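Local coordinates for receptor-like protein kinase ANXUR1 (Arabidopsis thaliana, PDB 6FIG) that is a plant receptor-like protein kinase whose malectin-like ectodomain probably takes part in sensing extracellular signals during reproduction, at residues 160-165 / 205-210; 185-190 / 368-373; 201-206 / 244-249; 236-241 / 324-329. All coordinates share one frame; numbering follows the deposited sequence.

Contact 1 (160-165 / 205-210); sequences QMPELF and GGLTRT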
loop_
_atom_site.group_PDB
_atom_site.type_symbol
_atom_site.label_atom_id
_atom_site.label_comp_id
_atom_site.label_asym_id
_atom_site.label_seq_id
_atom_site.Cartn_x
_atom_site.Cartn_y
_atom_site.Cartn_z
ATOM N N GLN A 160 -1.746 -1.479 10.827
ATOM C CA GLN A 160 -1.081 -0.450 11.630
ATOM C C GLN A 160 -1.505 0.939 11.143
ATOM O O GLN A 160 -1.556 1.181 9.936
ATOM C CB GLN A 160 0.435 -0.577 11.532
ATOM C CG GLN A 160 1.157 0.247 12.570
ATOM C CD GLN A 160 2.645 0.103 12.483
ATOM O OE1 GLN A 160 3.184 -0.993 12.695
ATOM N NE2 GLN A 160 3.325 1.205 12.190
ATOM N N MET A 161 -1.828 1.852 12.064
ATOM C CA MET A 161 -2.288 3.191 11.679
ATOM C C MET A 161 -1.631 4.238 12.545
ATOM O O MET A 161 -1.213 3.958 13.643
ATOM C CB MET A 161 -3.804 3.319 11.732
ATOM C CG MET A 161 -4.375 3.242 13.131
ATOM S SD MET A 161 -6.125 3.505 13.184
ATOM C CE MET A 161 -6.230 5.259 12.892
ATOM N N PRO A 162 -1.509 5.462 12.031
ATOM C CA PRO A 162 -1.012 6.542 12.874
ATOM C C PRO A 162 -1.993 6.926 14.002
ATOM O O PRO A 162 -3.167 6.527 14.019
ATOM C CB PRO A 162 -0.871 7.735 11.888
ATOM C CG PRO A 162 -0.967 7.139 10.524
ATOM C CD PRO A 162 -1.823 5.921 10.665
ATOM N N GLU A 163 -1.465 7.700 14.940
ATOM C CA GLU A 163 -2.281 8.229 16.031
ATOM C C GLU A 163 -3.105 9.407 15.537
ATOM O O GLU A 163 -2.714 10.560 15.667
ATOM C CB GLU A 163 -1.395 8.637 17.206
ATOM C CG GLU A 163 -0.692 7.454 17.842
ATOM C CD GLU A 163 -1.595 6.569 18.694
ATOM O OE1 GLU A 163 -2.805 6.840 18.866
ATOM O OE2 GLU A 163 -1.055 5.575 19.217
ATOM N N LEU A 164 -4.256 9.098 14.964
ATOM C CA LEU A 164 -5.072 10.108 14.305
ATOM C C LEU A 164 -6.096 10.732 15.244
ATOM O O LEU A 164 -6.896 11.555 14.794
ATOM C CB LEU A 164 -5.783 9.514 13.103
ATOM C CG LEU A 164 -4.809 9.089 11.987
ATOM C CD1 LEU A 164 -5.625 8.534 10.831
ATOM C CD2 LEU A 164 -3.918 10.220 11.545
ATOM N N PHE A 165 -6.071 10.346 16.530
ATOM C CA PHE A 165 -7.057 10.794 17.521
ATOM C C PHE A 165 -6.360 11.558 18.625
ATOM O O PHE A 165 -5.288 11.190 19.076
ATOM C CB PHE A 165 -7.794 9.594 18.113
ATOM C CG PHE A 165 -8.462 8.742 17.066
ATOM C CD1 PHE A 165 -9.611 9.192 16.437
ATOM C CD2 PHE A 165 -7.890 7.552 16.651
ATOM C CE1 PHE A 165 -10.234 8.419 15.449
ATOM C CE2 PHE A 165 -8.492 6.775 15.676
ATOM C CZ PHE A 165 -9.661 7.212 15.059
ATOM N N GLY A 205 -3.225 7.372 3.517
ATOM C CA GLY A 205 -2.562 6.641 4.617
ATOM C C GLY A 205 -2.375 5.152 4.373
ATOM O O GLY A 205 -2.033 4.421 5.281
ATOM N N GLY A 206 -2.638 4.695 3.150
ATOM C CA GLY A 206 -2.861 3.258 2.873
ATOM C C GLY A 206 -3.823 2.526 3.805
ATOM O O GLY A 206 -3.689 1.317 3.996
ATOM N N LEU A 207 -4.818 3.229 4.370
ATOM C CA LEU A 207 -5.647 2.658 5.418
ATOM C C LEU A 207 -6.893 1.930 4.893
ATOM O O LEU A 207 -7.626 1.339 5.656
ATOM C CB LEU A 207 -6.053 3.738 6.434
ATOM C CG LEU A 207 -4.910 4.377 7.219
ATOM C CD1 LEU A 207 -5.452 5.493 8.111
ATOM C CD2 LEU A 207 -4.178 3.321 8.041
ATOM N N THR A 208 -7.116 2.001 3.579
ATOM C CA THR A 208 -8.248 1.358 2.913
ATOM C C THR A 208 -9.620 1.510 3.554
ATOM O O THR A 208 -10.466 0.620 3.467
ATOM C CB THR A 208 -7.959 -0.124 2.518
ATOM O OG1 THR A 208 -7.762 -0.945 3.684
ATOM C CG2 THR A 208 -6.777 -0.214 1.599
ATOM N N ARG A 209 -9.850 2.678 4.160
ATOM C CA ARG A 209 -11.164 3.063 4.654
ATOM C C ARG A 209 -12.079 3.422 3.485
ATOM O O ARG A 209 -11.659 4.067 2.528
ATOM C CB ARG A 209 -11.083 4.291 5.555
ATOM C CG ARG A 209 -10.261 4.097 6.814
ATOM C CD ARG A 209 -9.866 5.428 7.448
ATOM N NE ARG A 209 -9.021 6.193 6.553
ATOM C CZ ARG A 209 -8.422 7.350 6.846
ATOM N NH1 ARG A 209 -8.560 7.929 8.031
ATOM N NH2 ARG A 209 -7.707 7.950 5.907
ATOM N N THR A 210 -13.329 2.997 3.575
ATOM C CA THR A 210 -14.333 3.381 2.607
ATOM C C THR A 210 -15.057 4.617 3.137
ATOM O O THR A 210 -15.457 4.646 4.287
ATOM C CB THR A 210 -15.327 2.240 2.378
ATOM O OG1 THR A 210 -14.592 1.098 1.934
ATOM C CG2 THR A 210 -16.331 2.602 1.313
#
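L207 holds its CG anti to its own carbonyl carbon (chi1 -64°) and carries its branch toward 160-165, which sets the two methyls against different parts of that segment, while L164, with nearly the same first torsion (-66°), reaches back to meet it tip to tip. L164 CD1 and L207 CD1 approach to 4.1 Å. The other branch, L207 CD2, enters beside the end of strand 151-161, where it lies 3.7 Å from M161 CB and 3.9 Å from Q160 O, with P162 CD more loosely at 4.4 Å. R209 bends at its third torsion and turns one face of its guanidinium to L207 CD1, which rests 3.7 Å above the plane of the R209 group and over its centre. L164 CD1 comes at the same guanidinium obliquely, 4.1 Å from R209 NH1.

In the malectin-like region this packs the loop between strands 185-192 and 212-213 onto the exit of strand 151-161. The loop's polar grip lies alongside: R209 forms a salt bridge through NE with D203, and L207 O is bonded by R77. On the strand side, Q160 O accepts a hydrogen bond from K69 of the second subunit. The contact itself is made by van der Waals packing, mainly of apolar groups, and the buried charge of R209, screened on one face by a methyl, is probably balanced by D203.

Contact 2 (185-190 / 368-373); sequences LQSMFR and EIFKMD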
loop_
_atom_site.group_PDB
_atom_site.type_symbol
_atom_site.label_atom_id
_atom_site.label_comp_id
_atom_site.label_asym_id
_atom_site.label_seq_id
_atom_site.Cartn_x
_atom_site.Cartn_y
_atom_site.Cartn_z
ATOM N N LEU A 185 -11.634 2.729 19.936
ATOM C CA LEU A 185 -12.769 3.335 19.266
ATOM C C LEU A 185 -13.380 2.343 18.317
ATOM O O LEU A 185 -12.671 1.486 17.769
ATOM C CB LEU A 185 -12.341 4.568 18.460
ATOM C CG LEU A 185 -11.547 5.667 19.159
ATOM C CD1 LEU A 185 -11.008 6.653 18.114
ATOM C CD2 LEU A 185 -12.421 6.404 20.128
ATOM N N GLN A 186 -14.677 2.439 18.123
ATOM C CA GLN A 186 -15.363 1.762 17.018
ATOM C C GLN A 186 -15.771 2.811 15.995
ATOM O O GLN A 186 -16.408 3.812 16.345
ATOM C CB GLN A 186 -16.584 1.008 17.507
ATOM C CG GLN A 186 -17.368 0.312 16.402
ATOM C CD GLN A 186 -18.568 -0.457 16.881
ATOM O OE1 GLN A 186 -18.875 -0.521 18.085
ATOM N NE2 GLN A 186 -19.279 -1.051 15.927
ATOM N N SER A 187 -15.467 2.540 14.731
ATOM C CA SER A 187 -15.916 3.377 13.619
ATOM C C SER A 187 -17.364 3.104 13.346
ATOM O O SER A 187 -17.728 1.999 12.985
ATOM C CB SER A 187 -15.097 3.084 12.363
ATOM O OG SER A 187 -13.735 3.303 12.625
ATOM N N MET A 188 -18.228 4.092 13.575
ATOM C CA MET A 188 -19.651 3.880 13.395
ATOM C C MET A 188 -20.101 4.271 12.000
ATOM O O MET A 188 -20.896 3.579 11.396
ATOM C CB MET A 188 -20.459 4.661 14.445
ATOM C CG MET A 188 -20.019 4.430 15.876
ATOM S SD MET A 188 -20.220 2.706 16.421
ATOM C CE MET A 188 -21.987 2.520 16.475
ATOM N N PHE A 189 -19.656 5.444 11.546
ATOM C CA PHE A 189 -20.009 5.988 10.228
ATOM C C PHE A 189 -18.831 6.774 9.706
ATOM O O PHE A 189 -18.074 7.387 10.482
ATOM C CB PHE A 189 -21.229 6.923 10.311
ATOM C CG PHE A 189 -22.454 6.240 10.809
ATOM C CD1 PHE A 189 -23.241 5.496 9.952
ATOM C CD2 PHE A 189 -22.769 6.264 12.167
ATOM C CE1 PHE A 189 -24.318 4.809 10.415
ATOM C CE2 PHE A 189 -23.858 5.587 12.647
ATOM C CZ PHE A 189 -24.643 4.855 11.778
ATOM N N ARG A 190 -18.681 6.734 8.390
ATOM C CA ARG A 190 -17.605 7.436 7.716
ATOM C C ARG A 190 -18.116 7.881 6.377
ATOM O O ARG A 190 -18.411 7.043 5.514
ATOM C CB ARG A 190 -16.387 6.531 7.508
ATOM C CG ARG A 190 -15.259 7.213 6.771
ATOM C CD ARG A 190 -13.978 6.413 6.791
ATOM N NE ARG A 190 -13.351 6.335 8.104
ATOM C CZ ARG A 190 -13.204 5.233 8.851
ATOM N NH1 ARG A 190 -13.746 4.081 8.489
ATOM N NH2 ARG A 190 -12.519 5.316 9.975
ATOM N N GLU A 368 -17.003 11.691 10.241
ATOM C CA GLU A 368 -16.785 10.385 10.864
ATOM C C GLU A 368 -17.374 10.410 12.250
ATOM O O GLU A 368 -17.318 11.431 12.947
ATOM C CB GLU A 368 -15.315 10.071 10.930
ATOM C CG GLU A 368 -14.669 9.947 9.567
ATOM C CD GLU A 368 -13.175 9.848 9.672
ATOM O OE1 GLU A 368 -12.513 10.877 9.907
ATOM O OE2 GLU A 368 -12.614 8.705 9.602
ATOM N N ILE A 369 -17.939 9.278 12.662
ATOM C CA ILE A 369 -18.495 9.125 13.996
ATOM C C ILE A 369 -17.824 7.918 14.637
ATOM O O ILE A 369 -17.865 6.832 14.053
ATOM C CB ILE A 369 -20.012 8.965 13.977
ATOM C CG1 ILE A 369 -20.637 10.206 13.303
ATOM C CG2 ILE A 369 -20.527 8.757 15.396
ATOM C CD1 ILE A 369 -22.123 10.180 13.188
ATOM N N PHE A 370 -17.201 8.134 15.791
ATOM C CA PHE A 370 -16.524 7.061 16.550
ATOM C C PHE A 370 -17.142 6.866 17.929
ATOM O O PHE A 370 -17.452 7.831 18.620
ATOM C CB PHE A 370 -15.069 7.430 16.755
ATOM C CG PHE A 370 -14.330 7.665 15.481
ATOM C CD1 PHE A 370 -13.854 6.595 14.722
ATOM C CD2 PHE A 370 -14.107 8.952 15.029
ATOM C CE1 PHE A 370 -13.189 6.831 13.525
ATOM C CE2 PHE A 370 -13.438 9.173 13.838
ATOM C CZ PHE A 370 -12.990 8.119 13.097
ATOM N N LYS A 371 -17.328 5.610 18.320
ATOM C CA LYS A 371 -17.684 5.258 19.699
ATOM C C LYS A 371 -16.440 5.112 20.536
ATOM O O LYS A 371 -15.546 4.383 20.136
ATOM C CB LYS A 371 -18.419 3.926 19.695
ATOM C CG LYS A 371 -18.922 3.448 21.034
ATOM C CD LYS A 371 -19.321 1.979 20.962
ATOM C CE LYS A 371 -20.595 1.766 20.177
ATOM N NZ LYS A 371 -20.813 0.321 19.968
ATOM N N MET A 372 -16.388 5.741 21.693
ATOM C CA MET A 372 -15.290 5.550 22.628
ATOM C C MET A 372 -15.606 4.387 23.556
ATOM O O MET A 372 -16.764 4.190 23.946
ATOM C CB MET A 372 -15.090 6.802 23.480
ATOM C CG MET A 372 -14.790 8.037 22.674
ATOM S SD MET A 372 -14.366 9.436 23.719
ATOM C CE MET A 372 -12.772 8.925 24.355
ATOM N N ASP A 373 -14.579 3.632 23.944
ATOM C CA ASP A 373 -14.786 2.547 24.892
ATOM C C ASP A 373 -15.109 3.055 26.301
ATOM O O ASP A 373 -14.638 4.114 26.727
ATOM C CB ASP A 373 -13.641 1.501 24.890
ATOM C CG ASP A 373 -12.263 2.043 25.343
ATOM O OD1 ASP A 373 -11.880 3.205 25.054
ATOM O OD2 ASP A 373 -11.506 1.221 25.936
HETATM O O HOH W 1 -10.364 7.464 10.230
#
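R190 and E368 lie side by side on one face of the strand pair, and R190 NE donates to E368 OE2 over 2.9 Å in a straight salt bridge (165°). The acceptor is met on its anti side, while the oxygen stays near the guanidinium plane; a water that also links OE2 to R190 NH2 reinforces the link. F370, on the same face, turns its ring edge to S187, with CE1 3.7 Å from S187 OG. On the face of Q186 and K371, the extended glutamine offers OE1 to K371 NZ at 2.8 Å.

These antiparallel strands contain a classic beta bulge: M188 and F189 both face I369, whose O accepts from M188 N at 2.8 Å and weakly from F189 N at 3.4 Å. At the bulge M188 lies beside K371, its SD 3.9 Å from K371 CE, and F189 CD2 meets I369 CD1 at 4.1 Å.

Further out, E125 holds R190 NH1 and S187 OG, whereas H285 bonds E368 OE1, so both partners of the salt bridge are positioned from neighbouring strands. K371 NZ also pairs with D275, with F278 in a cation-pi contact, and F165 meets the F370 ring edge-to-face.

Contact 3 (201-206 / 244-249); sequences SQDSGG and IAPADI. With CA (calcium ion), chain H.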
loop_
_atom_site.group_PDB
_atom_site.type_symbol
_atom_site.label_atom_id
_atom_site.label_comp_id
_atom_site.label_asym_id
_atom_site.label_seq_id
_atom_site.Cartn_x
_atom_site.Cartn_y
_atom_site.Cartn_z
ATOM N N SER A 201 -9.411 1.454 -1.907
ATOM C CA SER A 201 -8.248 1.599 -2.776
ATOM C C SER A 201 -7.825 3.052 -3.021
ATOM O O SER A 201 -6.711 3.310 -3.441
ATOM C CB SER A 201 -8.506 0.896 -4.116
ATOM O OG SER A 201 -9.572 1.540 -4.799
ATOM N N GLN A 202 -8.730 4.005 -2.822
ATOM C CA GLN A 202 -8.427 5.418 -3.014
ATOM C C GLN A 202 -8.207 6.178 -1.701
ATOM O O GLN A 202 -7.961 7.377 -1.712
ATOM C CB GLN A 202 -9.546 6.070 -3.829
ATOM C CG GLN A 202 -9.526 5.624 -5.284
ATOM C CD GLN A 202 -8.327 6.199 -6.032
ATOM O OE1 GLN A 202 -7.982 7.383 -5.868
ATOM N NE2 GLN A 202 -7.693 5.383 -6.846
ATOM N N ASP A 203 -8.270 5.473 -0.584
ATOM C CA ASP A 203 -8.103 6.099 0.731
ATOM C C ASP A 203 -6.656 6.509 0.943
ATOM O O ASP A 203 -5.746 5.882 0.381
ATOM C CB ASP A 203 -8.515 5.124 1.827
ATOM C CG ASP A 203 -8.526 5.753 3.199
ATOM O OD1 ASP A 203 -8.822 6.982 3.304
ATOM O OD2 ASP A 203 -8.296 5.038 4.182
ATOM N N SER A 204 -6.439 7.546 1.757
ATOM C CA SER A 204 -5.095 7.994 2.105
ATOM C C SER A 204 -4.521 7.173 3.255
ATOM O O SER A 204 -5.208 6.351 3.848
ATOM C CB SER A 204 -5.097 9.468 2.478
ATOM O OG SER A 204 -5.967 9.692 3.563
ATOM N N GLY A 205 -3.225 7.372 3.517
ATOM C CA GLY A 205 -2.562 6.641 4.617
ATOM C C GLY A 205 -2.375 5.152 4.373
ATOM O O GLY A 205 -2.033 4.421 5.281
ATOM N N GLY A 206 -2.638 4.695 3.150
ATOM C CA GLY A 206 -2.861 3.258 2.873
ATOM C C GLY A 206 -3.823 2.526 3.805
ATOM O O GLY A 206 -3.689 1.317 3.996
ATOM N N ILE A 244 -5.317 11.697 7.607
ATOM C CA ILE A 244 -6.585 12.067 8.208
ATOM C C ILE A 244 -7.750 11.739 7.277
ATOM O O ILE A 244 -8.733 11.150 7.692
ATOM C CB ILE A 244 -6.596 13.555 8.641
ATOM C CG1 ILE A 244 -5.719 13.747 9.898
ATOM C CG2 ILE A 244 -7.989 14.073 8.848
ATOM C CD1 ILE A 244 -6.298 13.173 11.189
ATOM N N ALA A 245 -7.612 12.102 6.006
ATOM C CA ALA A 245 -8.670 11.825 5.016
ATOM C C ALA A 245 -8.107 12.128 3.635
ATOM O O ALA A 245 -7.274 13.020 3.495
ATOM C CB ALA A 245 -9.889 12.687 5.267
ATOM N N PRO A 246 -8.558 11.392 2.617
ATOM C CA PRO A 246 -8.060 11.616 1.280
ATOM C C PRO A 246 -8.557 12.906 0.649
ATOM O O PRO A 246 -9.594 13.478 1.046
ATOM C CB PRO A 246 -8.583 10.398 0.499
ATOM C CG PRO A 246 -9.793 9.991 1.228
ATOM C CD PRO A 246 -9.522 10.287 2.669
ATOM N N ALA A 247 -7.806 13.374 -0.334
ATOM C CA ALA A 247 -8.074 14.686 -0.937
ATOM C C ALA A 247 -9.486 14.806 -1.482
ATOM O O ALA A 247 -10.106 15.875 -1.388
ATOM C CB ALA A 247 -7.074 14.997 -2.027
ATOM N N ASP A 248 -10.014 13.711 -2.022
ATOM C CA ASP A 248 -11.352 13.744 -2.598
ATOM C C ASP A 248 -12.458 14.074 -1.605
ATOM O O ASP A 248 -13.472 14.651 -2.025
ATOM C CB ASP A 248 -11.660 12.471 -3.397
ATOM C CG ASP A 248 -11.097 12.527 -4.841
ATOM O OD1 ASP A 248 -10.655 13.592 -5.340
ATOM O OD2 ASP A 248 -11.100 11.492 -5.517
ATOM N N ILE A 249 -12.281 13.773 -0.312
ATOM C CA ILE A 249 -13.244 14.194 0.701
ATOM C C ILE A 249 -13.386 15.716 0.674
ATOM O O ILE A 249 -14.514 16.254 0.679
ATOM C CB ILE A 249 -12.791 13.759 2.124
ATOM C CG1 ILE A 249 -12.886 12.234 2.247
ATOM C CG2 ILE A 249 -13.545 14.491 3.234
ATOM C CD1 ILE A 249 -14.288 11.685 2.176
HETATM CA CA CA H . -16.908 15.682 0.512
#
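S204 OG stands over one face of the flat A245-P246 peptide, directly above the bond, 3.2 Å from both A245 C and P246 N. The second flat group, the D203 carboxylate, directs OD1 at the proline ring and lies 3.4 Å from P246 CD. Its two oxygens are held by other partners as well, OD1 by W211 NE1 and OD2 by R209. The site is the lead-in to the short, weakly bonded helix 247-250 of the malectin-like fold, whose I249 helps to bind calcium.

The hydroxyl reaches the peptide because its first torsion (59°) swings OG between the backbone N and the carbonyl carbon. Its closeness to P246 N is not a bond, for the proline nitrogen has no hydrogen to share; the polar partner of S204 is V242 O. D203 instead sets CG anti to its backbone N (-173°), which brings the carboxylate round to the proline although its CB points away.

P246 is therefore met by two consecutive loop residues, and Q202 adds its carbonyl O 3.8 Å from P246 CB. The backbone O of P246 accepts from I249 N at 3.0 Å, closing the first turn. N192, V193, T252 and N365 contribute further oxygens to the calcium site, where I249 O binds the ion at 2.5 Å.

Contact 4 (236-241 / 324-329); sequences NYQNMP and KGIPMY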
loop_
_atom_site.group_PDB
_atom_site.type_symbol
_atom_site.label_atom_id
_atom_site.label_comp_id
_atom_site.label_asym_id
_atom_site.label_seq_id
_atom_site.Cartn_x
_atom_site.Cartn_y
_atom_site.Cartn_z
ATOM N N ASN A 236 -4.472 21.783 -0.083
ATOM C CA ASN A 236 -3.217 22.167 0.525
ATOM C C ASN A 236 -3.168 21.760 2.000
ATOM O O ASN A 236 -3.547 22.516 2.888
ATOM C CB ASN A 236 -3.061 23.683 0.370
ATOM C CG ASN A 236 -1.793 24.205 0.981
ATOM O OD1 ASN A 236 -0.876 23.442 1.276
ATOM N ND2 ASN A 236 -1.738 25.540 1.176
ATOM N N TYR A 237 -2.689 20.550 2.267
ATOM C CA TYR A 237 -2.742 20.009 3.625
ATOM C C TYR A 237 -1.923 20.758 4.697
ATOM O O TYR A 237 -2.238 20.653 5.871
ATOM C CB TYR A 237 -2.317 18.527 3.627
ATOM C CG TYR A 237 -3.386 17.557 3.145
ATOM C CD1 TYR A 237 -3.665 17.406 1.795
ATOM C CD2 TYR A 237 -4.083 16.760 4.043
ATOM C CE1 TYR A 237 -4.636 16.514 1.360
ATOM C CE2 TYR A 237 -5.057 15.852 3.617
ATOM C CZ TYR A 237 -5.303 15.718 2.267
ATOM O OH TYR A 237 -6.251 14.818 1.850
ATOM N N GLN A 238 -0.851 21.440 4.303
ATOM C CA GLN A 238 0.086 22.071 5.262
ATOM C C GLN A 238 0.632 21.025 6.261
ATOM O O GLN A 238 1.216 20.051 5.823
ATOM C CB GLN A 238 -0.541 23.293 5.953
ATOM C CG GLN A 238 -0.844 24.436 5.014
ATOM C CD GLN A 238 -1.242 25.717 5.761
ATOM O OE1 GLN A 238 -1.923 25.674 6.803
ATOM N NE2 GLN A 238 -0.827 26.855 5.225
ATOM N N ASN A 239 0.424 21.188 7.573
ATOM C CA ASN A 239 0.942 20.217 8.539
ATOM C C ASN A 239 -0.126 19.235 9.008
ATOM O O ASN A 239 0.165 18.411 9.870
ATOM C CB ASN A 239 1.601 20.890 9.753
ATOM C CG ASN A 239 2.801 21.740 9.377
ATOM O OD1 ASN A 239 3.656 21.317 8.607
ATOM N ND2 ASN A 239 2.874 22.934 9.938
ATOM N N MET A 240 -1.334 19.279 8.446
ATOM C CA MET A 240 -2.307 18.213 8.732
ATOM C C MET A 240 -1.903 16.922 8.021
ATOM O O MET A 240 -1.642 16.940 6.813
ATOM C CB MET A 240 -3.710 18.569 8.277
ATOM C CG MET A 240 -4.737 17.620 8.866
ATOM S SD MET A 240 -6.434 17.894 8.368
ATOM C CE MET A 240 -6.531 17.120 6.745
ATOM N N PRO A 241 -1.864 15.785 8.750
ATOM C CA PRO A 241 -1.467 14.555 8.083
ATOM C C PRO A 241 -2.417 14.147 6.967
ATOM O O PRO A 241 -3.624 14.191 7.141
ATOM C CB PRO A 241 -1.498 13.503 9.216
ATOM C CG PRO A 241 -1.279 14.315 10.455
ATOM C CD PRO A 241 -2.012 15.593 10.208
ATOM N N LYS A 324 -8.502 29.552 1.386
ATOM C CA LYS A 324 -9.152 28.626 0.468
ATOM C C LYS A 324 -8.238 27.443 0.179
ATOM O O LYS A 324 -7.038 27.611 -0.030
ATOM C CB LYS A 324 -9.445 29.367 -0.840
ATOM C CG LYS A 324 -10.264 28.623 -1.871
ATOM C CD LYS A 324 -10.247 29.433 -3.154
ATOM C CE LYS A 324 -11.385 29.071 -4.074
ATOM N NZ LYS A 324 -11.419 30.064 -5.183
ATOM N N GLY A 325 -8.814 26.248 0.175
ATOM C CA GLY A 325 -8.092 25.041 -0.199
ATOM C C GLY A 325 -7.342 24.336 0.910
ATOM O O GLY A 325 -6.823 23.255 0.667
ATOM N N ILE A 326 -7.302 24.891 2.118
ATOM C CA ILE A 326 -6.654 24.209 3.259
ATOM C C ILE A 326 -7.709 23.355 3.961
ATOM O O ILE A 326 -8.745 23.878 4.381
ATOM C CB ILE A 326 -6.010 25.212 4.247
ATOM C CG1 ILE A 326 -4.857 25.961 3.571
ATOM C CG2 ILE A 326 -5.516 24.525 5.513
ATOM C CD1 ILE A 326 -4.257 27.080 4.388
ATOM N N PRO A 327 -7.465 22.036 4.086
ATOM C CA PRO A 327 -8.399 21.153 4.749
ATOM C C PRO A 327 -8.198 21.203 6.262
ATOM O O PRO A 327 -7.135 21.588 6.757
ATOM C CB PRO A 327 -8.008 19.773 4.210
ATOM C CG PRO A 327 -6.528 19.881 4.039
ATOM C CD PRO A 327 -6.270 21.307 3.615
ATOM N N MET A 328 -9.219 20.772 6.989
ATOM C CA MET A 328 -9.148 20.688 8.441
ATOM C C MET A 328 -10.227 19.760 8.930
ATOM O O MET A 328 -11.125 19.348 8.187
ATOM C CB MET A 328 -9.365 22.067 9.073
ATOM C CG MET A 328 -10.719 22.647 8.727
ATOM S SD MET A 328 -11.258 24.010 9.791
ATOM C CE MET A 328 -11.616 23.133 11.302
ATOM N N TYR A 329 -10.163 19.469 10.217
ATOM C CA TYR A 329 -11.251 18.796 10.879
ATOM C C TYR A 329 -11.408 19.349 12.283
ATOM O O TYR A 329 -10.485 19.971 12.836
ATOM C CB TYR A 329 -11.019 17.274 10.910
ATOM C CG TYR A 329 -9.845 16.880 11.754
ATOM C CD1 TYR A 329 -8.570 16.863 11.221
ATOM C CD2 TYR A 329 -10.009 16.560 13.102
ATOM C CE1 TYR A 329 -7.467 16.539 11.990
ATOM C CE2 TYR A 329 -8.917 16.220 13.891
ATOM C CZ TYR A 329 -7.650 16.185 13.318
ATOM O OH TYR A 329 -6.530 15.875 14.048
HETATM O O HOH W 2 -4.505 26.674 -0.168
HETATM O O HOH W 3 -4.390 21.750 7.063
#
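P327 CD lies 3.1 Å from N236 O, the nearest approach across the two segments apart from their one hydrogen bond, at a junction in which a type II' beta turn, Y237 to M240, sits against the chain 324-329 as it runs into strand 327-336. Within the turn M240 N donates to Y237 O, and Q238 has the positive phi usual at its first inner position.

Polar links are few. N236 N donates to G325 O over 2.9 Å and nearly straight (171°), although the donor is tilted from the carbonyl plane. Two waters add bridges: one accepts from N236 ND2 and donates to K324 O, and the other donates both to Y237 O and to P327 O, joining the two backbones. N236 O also receives a CA-H contact from I326.

Apolar and aromatic contacts do the rest. In a CH-pi contact, P327 CG lies over one face of the Y237 ring, 4.1 Å from its centroid and 18° off the normal. The ring is held at its far end by Y237 OH, bonded to A245 O. I326 CD1 meets the Q238 carboxamide, 3.5 Å from Q238 NE2. M240, whose CG lies anti to the backbone N (chi1 -167°), reaches across the proline, with CE 3.9 Å from P327 CG. Y250 of helix 247-250 packs on both M240 and P327.

A Met-aromatic contact completes the set. The sulfur stays at the ring edge and in its plane, with M240 SD 3.7 Å from Y329 CD1.

From the N terminus, the chain leaves strand 151-161 and closes its first loop at contact 1, where 205-210 returns. Strand 185-192 lies inside that loop and opens contact 2, which crosses contact 1 and closes only at 368-373; F165 packs on both L185 and F370 where the two meet. Contacts 3 and 4 are nested within the long loop of contact 2. Contact 3 begins on the loop where contact 1 ends, the two sharing G205 and G206, and closes at helix 247-250, which supplies one calcium ligand. Contact 4 crosses contact 3 and touches it, linking 236-241 to strand 327-336.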